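PDB 3E8P: Medium/long-chain acyl-CoA thioesterase YigI from Shewanella oneidensis, which probably hydrolyses medium- and long-chain fatty acyl-CoA thioesters to the free fatty acid and coenzyme A, as a member of the hotdog-fold thioesterases. Local coordinates for residues G136-M144 with F156-G164. Residues are numbered along the deposited sequence; the frame is centred on the assembly and turned at random.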
loop_
_atom_site.group_PDB
_atom_site.type_symbol
_atom_site.label_atom_id
_atom_site.label_comp_id
_atom_site.label_asym_id
_atom_site.label_seq_id
_atom_site.Cartn_x
_atom_site.Cartn_y
_atom_site.Cartn_z
ATOM N N GLY A 136 -10.077 -10.892 12.234
ATOM C CA GLY A 136 -9.228 -11.955 12.750
ATOM C C GLY A 136 -9.038 -11.916 14.255
ATOM O O GLY A 136 -9.423 -10.951 14.911
ATOM N N ASN A 137 -8.447 -12.970 14.809
ATOM C CA ASN A 137 -8.210 -13.012 16.245
ATOM C C ASN A 137 -6.898 -12.322 16.593
ATOM O O ASN A 137 -6.641 -12.013 17.752
ATOM C CB ASN A 137 -8.185 -14.453 16.767
ATOM C CG ASN A 137 -8.176 -14.520 18.289
ATOM O OD1 ASN A 137 -9.101 -14.049 18.951
ATOM N ND2 ASN A 137 -7.123 -15.096 18.849
ATOM N N ARG A 138 -6.053 -12.088 15.595
ATOM C CA ARG A 138 -4.795 -11.405 15.866
ATOM C C ARG A 138 -4.510 -10.267 14.886
ATOM O O ARG A 138 -3.833 -9.310 15.233
ATOM C CB ARG A 138 -3.622 -12.396 15.897
ATOM C CG ARG A 138 -3.251 -13.044 14.579
ATOM C CD ARG A 138 -4.263 -14.084 14.136
ATOM N NE ARG A 138 -5.275 -13.528 13.241
ATOM C CZ ARG A 138 -6.137 -14.268 12.554
ATOM N NH1 ARG A 138 -6.112 -15.591 12.665
ATOM N NH2 ARG A 138 -7.013 -13.690 11.746
ATOM N N VAL A 139 -5.049 -10.367 13.675
ATOM C CA VAL A 139 -4.854 -9.339 12.656
ATOM C C VAL A 139 -6.140 -9.080 11.873
ATOM O O VAL A 139 -6.798 -10.024 11.428
ATOM C CB VAL A 139 -3.757 -9.740 11.640
ATOM C CG1 VAL A 139 -3.655 -8.698 10.544
ATOM C CG2 VAL A 139 -2.433 -9.883 12.338
ATOM N N SER A 140 -6.492 -7.802 11.722
ATOM C CA SER A 140 -7.678 -7.395 10.971
ATOM C C SER A 140 -7.321 -6.332 9.931
ATOM O O SER A 140 -6.463 -5.476 10.176
ATOM C CB SER A 140 -8.751 -6.819 11.901
ATOM O OG SER A 140 -9.269 -7.816 12.756
ATOM N N VAL A 141 -7.971 -6.398 8.772
ATOM C CA VAL A 141 -7.757 -5.418 7.718
ATOM C C VAL A 141 -9.046 -4.614 7.583
ATOM O O VAL A 141 -10.139 -5.177 7.615
ATOM C CB VAL A 141 -7.406 -6.083 6.369
ATOM C CG1 VAL A 141 -7.063 -5.006 5.328
ATOM C CG2 VAL A 141 -6.213 -7.016 6.545
ATOM N N CYS A 142 -8.914 -3.297 7.451
ATOM C CA CYS A 142 -10.070 -2.415 7.339
ATOM C C CYS A 142 -9.982 -1.399 6.209
ATOM O O CYS A 142 -8.897 -1.076 5.723
ATOM C CB CYS A 142 -10.255 -1.632 8.637
ATOM S SG CYS A 142 -10.368 -2.633 10.122
ATOM N N ARG A 143 -11.146 -0.900 5.803
ATOM C CA ARG A 143 -11.229 0.136 4.785
ATOM C C ARG A 143 -11.774 1.385 5.486
ATOM O O ARG A 143 -12.708 1.301 6.282
ATOM C CB ARG A 143 -12.168 -0.281 3.650
ATOM C CG ARG A 143 -11.455 -1.009 2.525
ATOM C CD ARG A 143 -12.328 -1.190 1.298
ATOM N NE ARG A 143 -11.529 -1.617 0.150
ATOM C CZ ARG A 143 -12.023 -1.892 -1.054
ATOM N NH1 ARG A 143 -13.327 -1.785 -1.284
ATOM N NH2 ARG A 143 -11.205 -2.269 -2.028
HETATM N N MSE A 144 -11.180 2.540 5.212
HETATM C CA MSE A 144 -11.638 3.770 5.839
HETATM C C MSE A 144 -12.020 4.774 4.773
HETATM O O MSE A 144 -11.590 4.672 3.629
HETATM C CB MSE A 144 -10.548 4.372 6.728
HETATM C CG MSE A 144 -10.073 3.467 7.843
HETATM SE SE MSE A 144 -8.884 2.037 7.195
HETATM C CE MSE A 144 -7.199 2.895 7.487
ATOM N N PHE A 156 -9.634 7.812 0.777
ATOM C CA PHE A 156 -9.990 6.464 1.190
ATOM C C PHE A 156 -8.747 5.887 1.835
ATOM O O PHE A 156 -7.629 6.290 1.524
ATOM C CB PHE A 156 -10.346 5.557 0.006
ATOM C CG PHE A 156 -11.635 5.900 -0.679
ATOM C CD1 PHE A 156 -12.652 6.574 -0.012
ATOM C CD2 PHE A 156 -11.857 5.473 -1.982
ATOM C CE1 PHE A 156 -13.880 6.814 -0.637
ATOM C CE2 PHE A 156 -13.068 5.701 -2.616
ATOM C CZ PHE A 156 -14.092 6.380 -1.935
ATOM N N GLY A 157 -8.944 4.924 2.722
ATOM C CA GLY A 157 -7.817 4.285 3.366
ATOM C C GLY A 157 -8.034 2.784 3.498
ATOM O O GLY A 157 -9.139 2.278 3.303
ATOM N N THR A 158 -6.957 2.070 3.793
ATOM C CA THR A 158 -7.012 0.632 4.029
ATOM C C THR A 158 -5.944 0.399 5.092
ATOM O O THR A 158 -4.785 0.779 4.903
ATOM C CB THR A 158 -6.677 -0.191 2.761
ATOM O OG1 THR A 158 -7.598 0.141 1.721
ATOM C CG2 THR A 158 -6.774 -1.692 3.035
ATOM N N GLY A 159 -6.331 -0.194 6.217
ATOM C CA GLY A 159 -5.366 -0.458 7.270
ATOM C C GLY A 159 -5.325 -1.890 7.777
ATOM O O GLY A 159 -6.342 -2.585 7.814
ATOM N N THR A 160 -4.133 -2.335 8.154
ATOM C CA THR A 160 -3.938 -3.666 8.696
ATOM C C THR A 160 -3.624 -3.428 10.165
ATOM O O THR A 160 -2.665 -2.730 10.502
ATOM C CB THR A 160 -2.776 -4.379 8.001
ATOM O OG1 THR A 160 -3.066 -4.507 6.600
ATOM C CG2 THR A 160 -2.584 -5.750 8.581
ATOM N N TYR A 161 -4.449 -3.989 11.041
ATOM C CA TYR A 161 -4.281 -3.786 12.469
ATOM C C TYR A 161 -4.029 -5.044 13.278
ATOM O O TYR A 161 -4.488 -6.136 12.935
ATOM C CB TYR A 161 -5.511 -3.071 13.019
ATOM C CG TYR A 161 -5.721 -1.706 12.414
ATOM C CD1 TYR A 161 -5.170 -0.573 13.002
ATOM C CD2 TYR A 161 -6.432 -1.552 11.222
ATOM C CE1 TYR A 161 -5.319 0.683 12.417
ATOM C CE2 TYR A 161 -6.582 -0.311 10.630
ATOM C CZ TYR A 161 -6.022 0.804 11.229
ATOM O OH TYR A 161 -6.137 2.038 10.629
HETATM N N MSE A 162 -3.277 -4.867 14.355
HETATM C CA MSE A 162 -2.957 -5.947 15.278
HETATM C C MSE A 162 -4.056 -5.882 16.343
HETATM O O MSE A 162 -4.254 -4.839 16.966
HETATM C CB MSE A 162 -1.587 -5.697 15.924
HETATM C CG MSE A 162 -1.052 -6.851 16.747
HETATM SE SE MSE A 162 -0.565 -8.362 15.639
HETATM C CE MSE A 162 1.179 -7.745 15.074
ATOM N N VAL A 163 -4.774 -6.982 16.544
ATOM C CA VAL A 163 -5.845 -7.007 17.542
ATOM C C VAL A 163 -5.657 -8.099 18.588
ATOM O O VAL A 163 -6.511 -8.309 19.454
ATOM C CB VAL A 163 -7.220 -7.189 16.867
ATOM C CG1 VAL A 163 -7.560 -5.948 16.044
ATOM C CG2 VAL A 163 -7.197 -8.422 15.976
ATOM N N GLY A 164 -4.526 -8.786 18.499
ATOM C CA GLY A 164 -4.215 -9.855 19.431
ATOM C C GLY A 164 -2.750 -10.245 19.336
ATOM O O GLY A 164 -2.003 -9.558 18.600
ATOM O OXT GLY A 164 -2.346 -11.233 19.991
#
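Ser-140 and Tyr-161, Cys-142 and Gly-159, and Met-144 and Gly-157 form three successive hydrogen-bonded pairs of an antiparallel hairpin, each residue giving its N-H and taking one through its carbonyl. The bond from Tyr-161 N to Ser-140 O is short at 2.6 Å and almost straight (179°), with the donor nearly on the extension of the C=O bond. Met-144 N to Gly-157 O and Gly-157 N to Met-144 O are both 2.8 Å, yet each donor stands well above the plane of the accepting carbonyl. Just before the first strand and just after the second, Arg-138 O accepts Val-163 N at 2.8 Å and, weakly, Gly-164 N.

Between these pairs, carbonyls also receive CA-H donors, such as Thr-158 CA to Cys-142 O at 3.1 Å. Ser-140 OG accepts Gly-136 N at 3.2 Å, linking the loop before the strand to the strand itself.

On the face carrying Ser-140, Cys-142, Met-144 and Tyr-161, which packs against helix 70-90, the bent selenomethionine chain of Met-144 (chi2 76°, chi3 94°) folds back over Gly-157 and Gly-159. Its CE reaches the tyrosine at the ring edge, 3.4 Å from Tyr-161 OH, while that hydroxyl is hydrogen-bonded to Asp-78 of the helix. Cys-142 SG lies obliquely beside the same ring. On the other face, Val-139 CG1 meets Thr-160 CG2 at 3.7 Å, and Thr-160 OG1 bonds to Asp-112 of a neighbouring subunit.

The hairpin belongs to the antiparallel sheet that wraps the long helix in the hotdog fold. Alternate residues thus pair across it, while Val-141 and Arg-143 bond to strand 125-134, Phe-156 and Thr-158 to strand 109-117; the hydroxyls of Tyr-161 and Thr-160 carry polar links outward, to helix and neighbouring subunit.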